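Local coordinates for DNA photolyase (Agrobacterium tumefaciens, PDB 4U63), which probably repairs cyclobutane pyrimidine dimers in ultraviolet-damaged DNA with light, using a flavin-adenine dinucleotide cofactor and a methenyl-tetrahydrofolate antenna, at residues A272-A277 against S291-E296; R173-S178 against E296-E301. All blocks are in the same frame, centred on the assembly; numbering follows the deposited sequence.

Contact 1 of 2, residues A272-A277 against S291-E296; sequences AAVWHA and SRFRKE. With FAD (flavin-adenine dinucleotide), chain C; SO4 (sulfate ion), chain F; SO4 (sulfate ion), chain G; SO4 (sulfate ion), chain I.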
loop_
_atom_site.group_PDB
_atom_site.type_symbol
_atom_site.label_atom_id
_atom_site.label_comp_id
_atom_site.label_asym_id
_atom_site.label_seq_id
_atom_site.Cartn_x
_atom_site.Cartn_y
_atom_site.Cartn_z
ATOM N N ALA A 272 5.418 -0.532 -14.245
ATOM C CA ALA A 272 5.618 -0.633 -15.703
ATOM C C ALA A 272 5.058 -1.940 -16.239
ATOM O O ALA A 272 4.484 -1.948 -17.314
ATOM C CB ALA A 272 7.085 -0.499 -16.080
ATOM N N ALA A 273 5.227 -3.032 -15.487
ATOM C CA ALA A 273 4.662 -4.335 -15.891
ATOM C C ALA A 273 3.135 -4.283 -15.917
ATOM O O ALA A 273 2.508 -4.762 -16.853
ATOM C CB ALA A 273 5.136 -5.444 -14.968
ATOM N N VAL A 274 2.548 -3.682 -14.886
ATOM C CA VAL A 274 1.093 -3.498 -14.826
ATOM C C VAL A 274 0.602 -2.658 -16.020
ATOM O O VAL A 274 -0.340 -3.039 -16.717
ATOM C CB VAL A 274 0.655 -2.854 -13.498
ATOM C CG1 VAL A 274 -0.847 -2.597 -13.485
ATOM C CG2 VAL A 274 1.051 -3.729 -12.320
ATOM N N TRP A 275 1.253 -1.530 -16.262
ATOM C CA TRP A 275 0.895 -0.659 -17.400
ATOM C C TRP A 275 0.991 -1.391 -18.744
ATOM O O TRP A 275 0.051 -1.353 -19.569
ATOM C CB TRP A 275 1.792 0.592 -17.408
ATOM C CG TRP A 275 1.375 1.636 -18.412
ATOM C CD1 TRP A 275 1.508 1.574 -19.777
ATOM C CD2 TRP A 275 0.758 2.894 -18.130
ATOM N NE1 TRP A 275 1.009 2.710 -20.353
ATOM C CE2 TRP A 275 0.545 3.541 -19.369
ATOM C CE3 TRP A 275 0.368 3.543 -16.947
ATOM C CZ2 TRP A 275 -0.047 4.801 -19.464
ATOM C CZ3 TRP A 275 -0.221 4.804 -17.041
ATOM C CH2 TRP A 275 -0.418 5.419 -18.298
ATOM N N HIS A 276 2.114 -2.069 -18.971
ATOM C CA HIS A 276 2.331 -2.775 -20.245
ATOM C C HIS A 276 1.295 -3.885 -20.466
ATOM O O HIS A 276 0.908 -4.157 -21.599
ATOM C CB HIS A 276 3.756 -3.338 -20.298
ATOM C CG HIS A 276 4.136 -3.902 -21.626
ATOM N ND1 HIS A 276 4.012 -5.240 -21.926
ATOM C CD2 HIS A 276 4.641 -3.316 -22.736
ATOM C CE1 HIS A 276 4.423 -5.454 -23.163
ATOM N NE2 HIS A 276 4.808 -4.300 -23.678
ATOM N N ALA A 277 0.831 -4.497 -19.379
ATOM C CA ALA A 277 -0.213 -5.522 -19.456
ATOM C C ALA A 277 -1.565 -4.990 -19.958
ATOM O O ALA A 277 -2.420 -5.780 -20.354
ATOM C CB ALA A 277 -0.393 -6.181 -18.097
ATOM N N SER A 291 -8.182 3.308 -19.491
ATOM C CA SER A 291 -7.822 4.668 -19.082
ATOM C C SER A 291 -8.043 4.859 -17.586
ATOM O O SER A 291 -7.172 5.371 -16.889
ATOM C CB SER A 291 -8.624 5.701 -19.862
ATOM O OG SER A 291 -8.237 7.012 -19.494
ATOM N N ARG A 292 -9.201 4.431 -17.096
ATOM C CA ARG A 292 -9.519 4.548 -15.658
ATOM C C ARG A 292 -8.554 3.759 -14.770
ATOM O O ARG A 292 -8.088 4.259 -13.743
ATOM C CB ARG A 292 -10.959 4.110 -15.363
ATOM C CG ARG A 292 -11.409 4.370 -13.914
ATOM C CD ARG A 292 -11.288 5.855 -13.542
ATOM N NE ARG A 292 -12.132 6.674 -14.415
ATOM C CZ ARG A 292 -12.262 8.004 -14.346
ATOM N NH1 ARG A 292 -11.595 8.715 -13.441
ATOM N NH2 ARG A 292 -13.074 8.626 -15.201
ATOM N N PHE A 293 -8.243 2.536 -15.167
ATOM C CA PHE A 293 -7.281 1.725 -14.416
ATOM C C PHE A 293 -5.892 2.389 -14.403
ATOM O O PHE A 293 -5.237 2.466 -13.360
ATOM C CB PHE A 293 -7.212 0.307 -14.993
ATOM C CG PHE A 293 -6.278 -0.589 -14.250
ATOM C CD1 PHE A 293 -6.510 -0.884 -12.911
ATOM C CD2 PHE A 293 -5.157 -1.120 -14.872
ATOM C CE1 PHE A 293 -5.652 -1.698 -12.211
ATOM C CE2 PHE A 293 -4.292 -1.941 -14.175
ATOM C CZ PHE A 293 -4.540 -2.230 -12.839
ATOM N N ARG A 294 -5.456 2.869 -15.561
ATOM C CA ARG A 294 -4.186 3.613 -15.655
ATOM C C ARG A 294 -4.181 4.842 -14.747
ATOM O O ARG A 294 -3.177 5.118 -14.084
ATOM C CB ARG A 294 -3.902 4.006 -17.098
ATOM C CG ARG A 294 -3.431 2.845 -17.941
ATOM C CD ARG A 294 -3.395 3.199 -19.410
ATOM N NE ARG A 294 -2.907 2.088 -20.218
ATOM C CZ ARG A 294 -2.664 2.142 -21.528
ATOM N NH1 ARG A 294 -2.839 3.270 -22.212
ATOM N NH2 ARG A 294 -2.225 1.060 -22.161
ATOM N N LYS A 295 -5.295 5.570 -14.693
ATOM C CA LYS A 295 -5.392 6.721 -13.773
ATOM C C LYS A 295 -5.128 6.309 -12.327
ATOM O O LYS A 295 -4.457 7.026 -11.604
ATOM C CB LYS A 295 -6.745 7.420 -13.874
ATOM C CG LYS A 295 -6.863 8.313 -15.098
ATOM C CD LYS A 295 -8.206 9.028 -15.154
ATOM C CE LYS A 295 -8.259 9.977 -16.333
ATOM N NZ LYS A 295 -9.616 10.547 -16.505
ATOM N N GLU A 296 -5.641 5.146 -11.916
ATOM C CA GLU A 296 -5.447 4.685 -10.542
ATOM C C GLU A 296 -3.981 4.353 -10.253
ATOM O O GLU A 296 -3.463 4.688 -9.183
ATOM C CB GLU A 296 -6.368 3.509 -10.220
ATOM C CG GLU A 296 -7.851 3.846 -10.343
ATOM C CD GLU A 296 -8.248 5.122 -9.635
ATOM O OE1 GLU A 296 -7.866 5.301 -8.452
ATOM O OE2 GLU A 296 -8.943 5.936 -10.259
HETATM P PA FAD C . -7.368 -0.781 -8.082
HETATM O O1A FAD C . -8.663 -0.047 -8.207
HETATM O O2A FAD C . -7.211 -2.087 -8.787
HETATM O O5B FAD C . -6.217 0.262 -8.489
HETATM C C5B FAD C . -4.953 -0.162 -9.010
HETATM C C4B FAD C . -3.791 0.414 -8.214
HETATM O O4B FAD C . -3.798 1.840 -8.244
HETATM C C3B FAD C . -3.821 0.047 -6.748
HETATM O O3B FAD C . -3.330 -1.284 -6.514
HETATM C C2B FAD C . -2.967 1.138 -6.139
HETATM O O2B FAD C . -1.573 0.849 -6.265
HETATM C C1B FAD C . -3.300 2.336 -6.991
HETATM N N9A FAD C . -4.348 3.211 -6.418
HETATM C C8A FAD C . -5.670 3.118 -6.647
HETATM N N7A FAD C . -6.347 4.088 -6.000
HETATM C C5A FAD C . -5.440 4.846 -5.349
HETATM C C6A FAD C . -5.499 6.022 -4.475
HETATM N N6A FAD C . -6.686 6.589 -4.182
HETATM N N1A FAD C . -4.328 6.491 -3.990
HETATM C C2A FAD C . -3.141 5.909 -4.282
HETATM N N3A FAD C . -3.027 4.828 -5.081
HETATM C C4A FAD C . -4.125 4.267 -5.625
HETATM N N1 FAD C . -3.415 2.604 -1.220
HETATM C C2 FAD C . -2.267 1.935 -0.975
HETATM O O2 FAD C . -1.726 1.354 -1.943
HETATM N N3 FAD C . -1.711 1.890 0.261
HETATM C C4 FAD C . -2.271 2.516 1.327
HETATM O O4 FAD C . -1.743 2.485 2.469
HETATM C C4X FAD C . -3.534 3.257 1.132
HETATM N N5 FAD C . -4.190 3.897 2.145
HETATM C C5X FAD C . -5.342 4.590 1.906
HETATM C C6 FAD C . -5.995 5.267 2.928
HETATM C C7 FAD C . -7.183 5.968 2.697
HETATM C C7M FAD C . -7.881 6.697 3.823
HETATM C C8 FAD C . -7.770 5.991 1.339
HETATM C C8M FAD C . -9.048 6.738 1.028
HETATM C C9 FAD C . -7.131 5.324 0.327
HETATM C C9A FAD C . -5.941 4.622 0.534
HETATM N N10 FAD C . -5.287 3.925 -0.525
HETATM C C10 FAD C . -4.086 3.250 -0.246
HETATM C "C1'" FAD C . -5.775 3.965 -1.909
HETATM C "C2'" FAD C . -6.727 2.900 -2.410
HETATM O "O2'" FAD C . -7.860 2.830 -1.536
HETATM C "C3'" FAD C . -6.053 1.550 -2.557
HETATM O "O3'" FAD C . -4.891 1.649 -3.375
HETATM C "C4'" FAD C . -7.044 0.568 -3.180
HETATM O "O4'" FAD C . -8.093 0.310 -2.250
HETATM C "C5'" FAD C . -6.326 -0.720 -3.529
HETATM O "O5'" FAD C . -7.212 -1.686 -4.114
HETATM P P FAD C . -6.886 -2.239 -5.586
HETATM O O1P FAD C . -7.899 -3.276 -5.922
HETATM O O2P FAD C . -5.450 -2.676 -5.673
HETATM O O3P FAD C . -7.095 -0.926 -6.488
HETATM S S SO4 F . -12.700 12.138 -14.539
HETATM O O1 SO4 F . -13.011 12.245 -13.098
HETATM O O2 SO4 F . -11.381 11.497 -14.715
HETATM O O3 SO4 F . -12.678 13.482 -15.145
HETATM O O4 SO4 F . -13.739 11.328 -15.203
HETATM S S SO4 G . -8.553 13.617 -18.384
HETATM O O1 SO4 G . -7.208 14.131 -18.725
HETATM O O2 SO4 G . -8.755 12.285 -19.006
HETATM O O3 SO4 G . -8.674 13.498 -16.916
HETATM O O4 SO4 G . -9.567 14.570 -18.891
HETATM S S SO4 I . -2.140 0.906 -26.232
HETATM O O1 SO4 I . -2.549 -0.449 -26.659
HETATM O O2 SO4 I . -0.712 1.105 -26.541
HETATM O O3 SO4 I . -2.347 1.066 -24.781
HETATM O O4 SO4 I . -2.932 1.920 -26.954
#

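Contact 2 of 2, residues R173-S178 against E296-E301; sequences RALEGS and EIVWRE. With FAD (flavin-adenine dinucleotide), chain C; SO4 (sulfate ion), chain G.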
loop_
_atom_site.group_PDB
_atom_site.type_symbol
_atom_site.label_atom_id
_atom_site.label_comp_id
_atom_site.label_asym_id
_atom_site.label_seq_id
_atom_site.Cartn_x
_atom_site.Cartn_y
_atom_site.Cartn_z
ATOM N N ARG A 173 -2.040 13.932 -17.021
ATOM C CA ARG A 173 -1.841 14.260 -18.433
ATOM C C ARG A 173 -0.359 14.171 -18.823
ATOM O O ARG A 173 -0.034 13.680 -19.900
ATOM C CB ARG A 173 -2.469 15.615 -18.774
ATOM C CG ARG A 173 -3.990 15.524 -18.773
ATOM C CD ARG A 173 -4.702 16.848 -18.974
ATOM N NE ARG A 173 -6.153 16.647 -18.886
ATOM C CZ ARG A 173 -7.062 17.616 -18.794
ATOM N NH1 ARG A 173 -6.698 18.895 -18.771
ATOM N NH2 ARG A 173 -8.355 17.302 -18.718
ATOM N N ALA A 174 0.536 14.618 -17.945
ATOM C CA ALA A 174 1.984 14.479 -18.191
ATOM C C ALA A 174 2.422 13.006 -18.317
ATOM O O ALA A 174 3.127 12.645 -19.253
ATOM C CB ALA A 174 2.780 15.167 -17.101
ATOM N N LEU A 175 2.002 12.163 -17.374
ATOM C CA LEU A 175 2.351 10.731 -17.420
ATOM C C LEU A 175 1.664 9.987 -18.569
ATOM O O LEU A 175 2.275 9.124 -19.189
ATOM C CB LEU A 175 2.069 10.034 -16.085
ATOM C CG LEU A 175 3.235 10.090 -15.087
ATOM C CD1 LEU A 175 3.503 11.501 -14.604
ATOM C CD2 LEU A 175 2.969 9.181 -13.907
ATOM N N GLU A 176 0.407 10.319 -18.837
ATOM C CA GLU A 176 -0.326 9.753 -19.981
ATOM C C GLU A 176 0.362 10.148 -21.295
ATOM O O GLU A 176 0.500 9.328 -22.212
ATOM C CB GLU A 176 -1.779 10.251 -19.967
ATOM C CG GLU A 176 -2.681 9.753 -21.100
ATOM C CD GLU A 176 -3.978 10.558 -21.210
ATOM O OE1 GLU A 176 -3.947 11.795 -21.001
ATOM O OE2 GLU A 176 -5.037 9.967 -21.514
ATOM N N GLY A 177 0.804 11.404 -21.374
ATOM C CA GLY A 177 1.422 11.935 -22.591
ATOM C C GLY A 177 2.888 11.594 -22.787
ATOM O O GLY A 177 3.447 11.875 -23.848
ATOM N N SER A 178 3.522 11.000 -21.775
ATOM C CA SER A 178 4.940 10.681 -21.850
ATOM C C SER A 178 5.135 9.448 -22.707
ATOM O O SER A 178 4.187 8.678 -22.950
ATOM C CB SER A 178 5.529 10.460 -20.448
ATOM O OG SER A 178 4.974 9.315 -19.824
ATOM N N GLU A 296 -5.641 5.146 -11.916
ATOM C CA GLU A 296 -5.447 4.685 -10.542
ATOM C C GLU A 296 -3.981 4.353 -10.253
ATOM O O GLU A 296 -3.463 4.688 -9.183
ATOM C CB GLU A 296 -6.368 3.509 -10.220
ATOM C CG GLU A 296 -7.851 3.846 -10.343
ATOM C CD GLU A 296 -8.248 5.122 -9.635
ATOM O OE1 GLU A 296 -7.866 5.301 -8.452
ATOM O OE2 GLU A 296 -8.943 5.936 -10.259
ATOM N N ILE A 297 -3.313 3.727 -11.214
ATOM C CA ILE A 297 -1.864 3.510 -11.138
ATOM C C ILE A 297 -1.137 4.863 -10.964
ATOM O O ILE A 297 -0.196 4.985 -10.179
ATOM C CB ILE A 297 -1.334 2.771 -12.393
ATOM C CG1 ILE A 297 -1.939 1.352 -12.496
ATOM C CG2 ILE A 297 0.192 2.692 -12.406
ATOM C CD1 ILE A 297 -1.580 0.444 -11.338
ATOM N N VAL A 298 -1.594 5.870 -11.702
ATOM C CA VAL A 298 -1.006 7.206 -11.632
ATOM C C VAL A 298 -1.354 7.929 -10.319
ATOM O O VAL A 298 -0.582 8.791 -9.878
ATOM C CB VAL A 298 -1.352 8.013 -12.903
ATOM C CG1 VAL A 298 -0.917 9.463 -12.799
ATOM C CG2 VAL A 298 -0.674 7.358 -14.116
ATOM N N TRP A 299 -2.480 7.606 -9.685
ATOM C CA TRP A 299 -2.739 8.122 -8.320
ATOM C C TRP A 299 -1.646 7.667 -7.337
ATOM O O TRP A 299 -1.219 8.442 -6.495
ATOM C CB TRP A 299 -4.130 7.755 -7.788
ATOM C CG TRP A 299 -5.199 8.703 -8.240
ATOM C CD1 TRP A 299 -6.084 8.514 -9.249
ATOM C CD2 TRP A 299 -5.474 10.014 -7.708
ATOM N NE1 TRP A 299 -6.908 9.601 -9.376
ATOM C CE2 TRP A 299 -6.550 10.543 -8.447
ATOM C CE3 TRP A 299 -4.922 10.784 -6.672
ATOM C CZ2 TRP A 299 -7.090 11.802 -8.190
ATOM C CZ3 TRP A 299 -5.461 12.053 -6.426
ATOM C CH2 TRP A 299 -6.532 12.543 -7.182
ATOM N N ARG A 300 -1.185 6.427 -7.463
ATOM C CA ARG A 300 -0.036 5.958 -6.663
ATOM C C ARG A 300 1.206 6.823 -6.938
ATOM O O ARG A 300 1.871 7.294 -6.005
ATOM C CB ARG A 300 0.239 4.465 -6.913
ATOM C CG ARG A 300 1.525 3.929 -6.286
ATOM C CD ARG A 300 1.623 2.414 -6.427
ATOM N NE ARG A 300 2.910 1.895 -5.954
ATOM C CZ ARG A 300 4.039 1.844 -6.661
ATOM N NH1 ARG A 300 4.091 2.263 -7.933
ATOM N NH2 ARG A 300 5.138 1.353 -6.099
ATOM N N GLU A 301 1.486 7.053 -8.223
ATOM C CA GLU A 301 2.590 7.934 -8.632
ATOM C C GLU A 301 2.475 9.306 -7.993
ATOM O O GLU A 301 3.455 9.853 -7.463
ATOM C CB GLU A 301 2.614 8.097 -10.150
ATOM C CG GLU A 301 2.867 6.805 -10.916
ATOM C CD GLU A 301 4.289 6.308 -10.787
ATOM O OE1 GLU A 301 5.248 7.133 -10.822
ATOM O OE2 GLU A 301 4.457 5.076 -10.663
HETATM P PA FAD C . -7.368 -0.781 -8.082
HETATM O O1A FAD C . -8.663 -0.047 -8.207
HETATM O O2A FAD C . -7.211 -2.087 -8.787
HETATM O O5B FAD C . -6.217 0.262 -8.489
HETATM C C5B FAD C . -4.953 -0.162 -9.010
HETATM C C4B FAD C . -3.791 0.414 -8.214
HETATM O O4B FAD C . -3.798 1.840 -8.244
HETATM C C3B FAD C . -3.821 0.047 -6.748
HETATM O O3B FAD C . -3.330 -1.284 -6.514
HETATM C C2B FAD C . -2.967 1.138 -6.139
HETATM O O2B FAD C . -1.573 0.849 -6.265
HETATM C C1B FAD C . -3.300 2.336 -6.991
HETATM N N9A FAD C . -4.348 3.211 -6.418
HETATM C C8A FAD C . -5.670 3.118 -6.647
HETATM N N7A FAD C . -6.347 4.088 -6.000
HETATM C C5A FAD C . -5.440 4.846 -5.349
HETATM C C6A FAD C . -5.499 6.022 -4.475
HETATM N N6A FAD C . -6.686 6.589 -4.182
HETATM N N1A FAD C . -4.328 6.491 -3.990
HETATM C C2A FAD C . -3.141 5.909 -4.282
HETATM N N3A FAD C . -3.027 4.828 -5.081
HETATM C C4A FAD C . -4.125 4.267 -5.625
HETATM N N1 FAD C . -3.415 2.604 -1.220
HETATM C C2 FAD C . -2.267 1.935 -0.975
HETATM O O2 FAD C . -1.726 1.354 -1.943
HETATM N N3 FAD C . -1.711 1.890 0.261
HETATM C C4 FAD C . -2.271 2.516 1.327
HETATM O O4 FAD C . -1.743 2.485 2.469
HETATM C C4X FAD C . -3.534 3.257 1.132
HETATM N N5 FAD C . -4.190 3.897 2.145
HETATM C C5X FAD C . -5.342 4.590 1.906
HETATM C C6 FAD C . -5.995 5.267 2.928
HETATM C C7 FAD C . -7.183 5.968 2.697
HETATM C C7M FAD C . -7.881 6.697 3.823
HETATM C C8 FAD C . -7.770 5.991 1.339
HETATM C C8M FAD C . -9.048 6.738 1.028
HETATM C C9 FAD C . -7.131 5.324 0.327
HETATM C C9A FAD C . -5.941 4.622 0.534
HETATM N N10 FAD C . -5.287 3.925 -0.525
HETATM C C10 FAD C . -4.086 3.250 -0.246
HETATM C "C1'" FAD C . -5.775 3.965 -1.909
HETATM C "C2'" FAD C . -6.727 2.900 -2.410
HETATM O "O2'" FAD C . -7.860 2.830 -1.536
HETATM C "C3'" FAD C . -6.053 1.550 -2.557
HETATM O "O3'" FAD C . -4.891 1.649 -3.375
HETATM C "C4'" FAD C . -7.044 0.568 -3.180
HETATM O "O4'" FAD C . -8.093 0.310 -2.250
HETATM C "C5'" FAD C . -6.326 -0.720 -3.529
HETATM O "O5'" FAD C . -7.212 -1.686 -4.114
HETATM P P FAD C . -6.886 -2.239 -5.586
HETATM O O1P FAD C . -7.899 -3.276 -5.922
HETATM O O2P FAD C . -5.450 -2.676 -5.673
HETATM O O3P FAD C . -7.095 -0.926 -6.488
HETATM S S SO4 G . -8.553 13.617 -18.384
HETATM O O1 SO4 G . -7.208 14.131 -18.725
HETATM O O2 SO4 G . -8.755 12.285 -19.006
HETATM O O3 SO4 G . -8.674 13.498 -16.916
HETATM O O4 SO4 G . -9.567 14.570 -18.891
#

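Contact 1 of 2, residues A272-A277 against S291-E296
Trp275 turns CG away from its backbone N (chi1 -172°) and Arg294 runs out fully extended from CG to NE, which lays the arginine chain across one face of the indole. The methylene Arg294 CG sits almost squarely over the six-membered ring, 3.8 Å from its centroid, while Arg294 CD comes within 3.7 Å of Trp275 CZ2. Farther out, the guanidinium lies nearly flat on the indole, planes 12° apart, in an off-centre cation-pi contact whose Arg294 CZ is 4.4 Å from the centroid of the five-membered ring. One guanidinium face is thus given to Trp275. A sulfate O3 lies at the edge, in plane, and takes a hydrogen bond from Arg294 NH2 at 2.6 Å; Arg294 NE hydrogen-bonds Thr278 OG1. That sulfate is probably from the crystallisation liquor.

Deeper in, the Val274-Phe293 pair is apolar. Val274 CG1 meets the Phe293 ring obliquely, 3.6 Å from CE2, and on the same ring CE1 touches FAD C5B at 3.6 Å, making Phe293 a bridge from helix 271-276 to the cofactor. Separately, Glu296 borders FAD, its OE1 lying 3.1 Å from adenine N7A.

Helix 271-276 therefore packs against the early turns of helix 287-309, with Trp172 of helix 168-177 touching Arg294 and Tyr245 of helix 245-248 meeting the Phe293 ring edge-to-face.

Contact 2 of 2, residues R173-S178 against E296-E301
Leu175 reaches across to helix 287-309 with a single methyl, CD2, which rests against both Val298 and the aliphatic part of Glu301. The closest approach is to Glu301 CG at 3.8 Å, and both valine methyls, CG1 and CG2, stand 4.1 Å from Leu175 CD2. This is the tight part of a small contact: three buried side chains, joined by van der Waals contact with no hydrogen bond between the two segments. In Glu301, chi1 of -63° sets CG against the leucine methyl, and the bend at chi2 turns the carboxylate off toward its own partners. The charged end is satisfied elsewhere, OE1 by His152 ND1 and OE2 by the backbone N of Leu151; the link from OE2 to Arg300 NH1 is long, at 3.9 Å.

The other side is looser and open to solvent. Arg173 takes no part in the contact with 296-301; its extended chain presents a guanidinium edge to a sulfate, with NE donating nearly straight (172°) to O1 at 2.7 Å and NH2 to O4 at 3.0 Å. Where helix 168-177 runs out, Ser178 OG turns back to the carbonyl O of Leu175, 2.8 Å away, approaching 31° off the carbonyl plane.

Beyond the apolar patch, Ile297 and Arg300 border FAD, with Ile297 CD1 3.8 Å from ribose C4B, while the Trp299 ring stacks on Tyr168. Helix 287-309 is thus placed between the cofactor and helix 168-177, where Phe171 and Trp172 also touch Val298, while Pro271, at the start of helix 271-276, adjoins Glu301 and Arg300.

Both contacts use helix 287-309 and share Glu296, with centres about 9 Å apart; in sequence, contact 1 is nested inside the loop closed by contact 2. They also touch directly: Val274 CG1 packs on Ile297 CD1 at 3.8 Å, and Trp275 CZ3 on Val298 CG2 at 3.9 Å. Successive turns of one helix thus receive helix 271-276 in contact 1 and helix 168-177 in contact 2, and both stretches of that helix touch FAD, the Glu296 carbonyl O lying 3.0 Å from ribose O4B. At the outer side, one sulfate, probably from the crystallisation liquor, is hydrogen-bonded by Lys295 of contact 1 and Arg173 of contact 2.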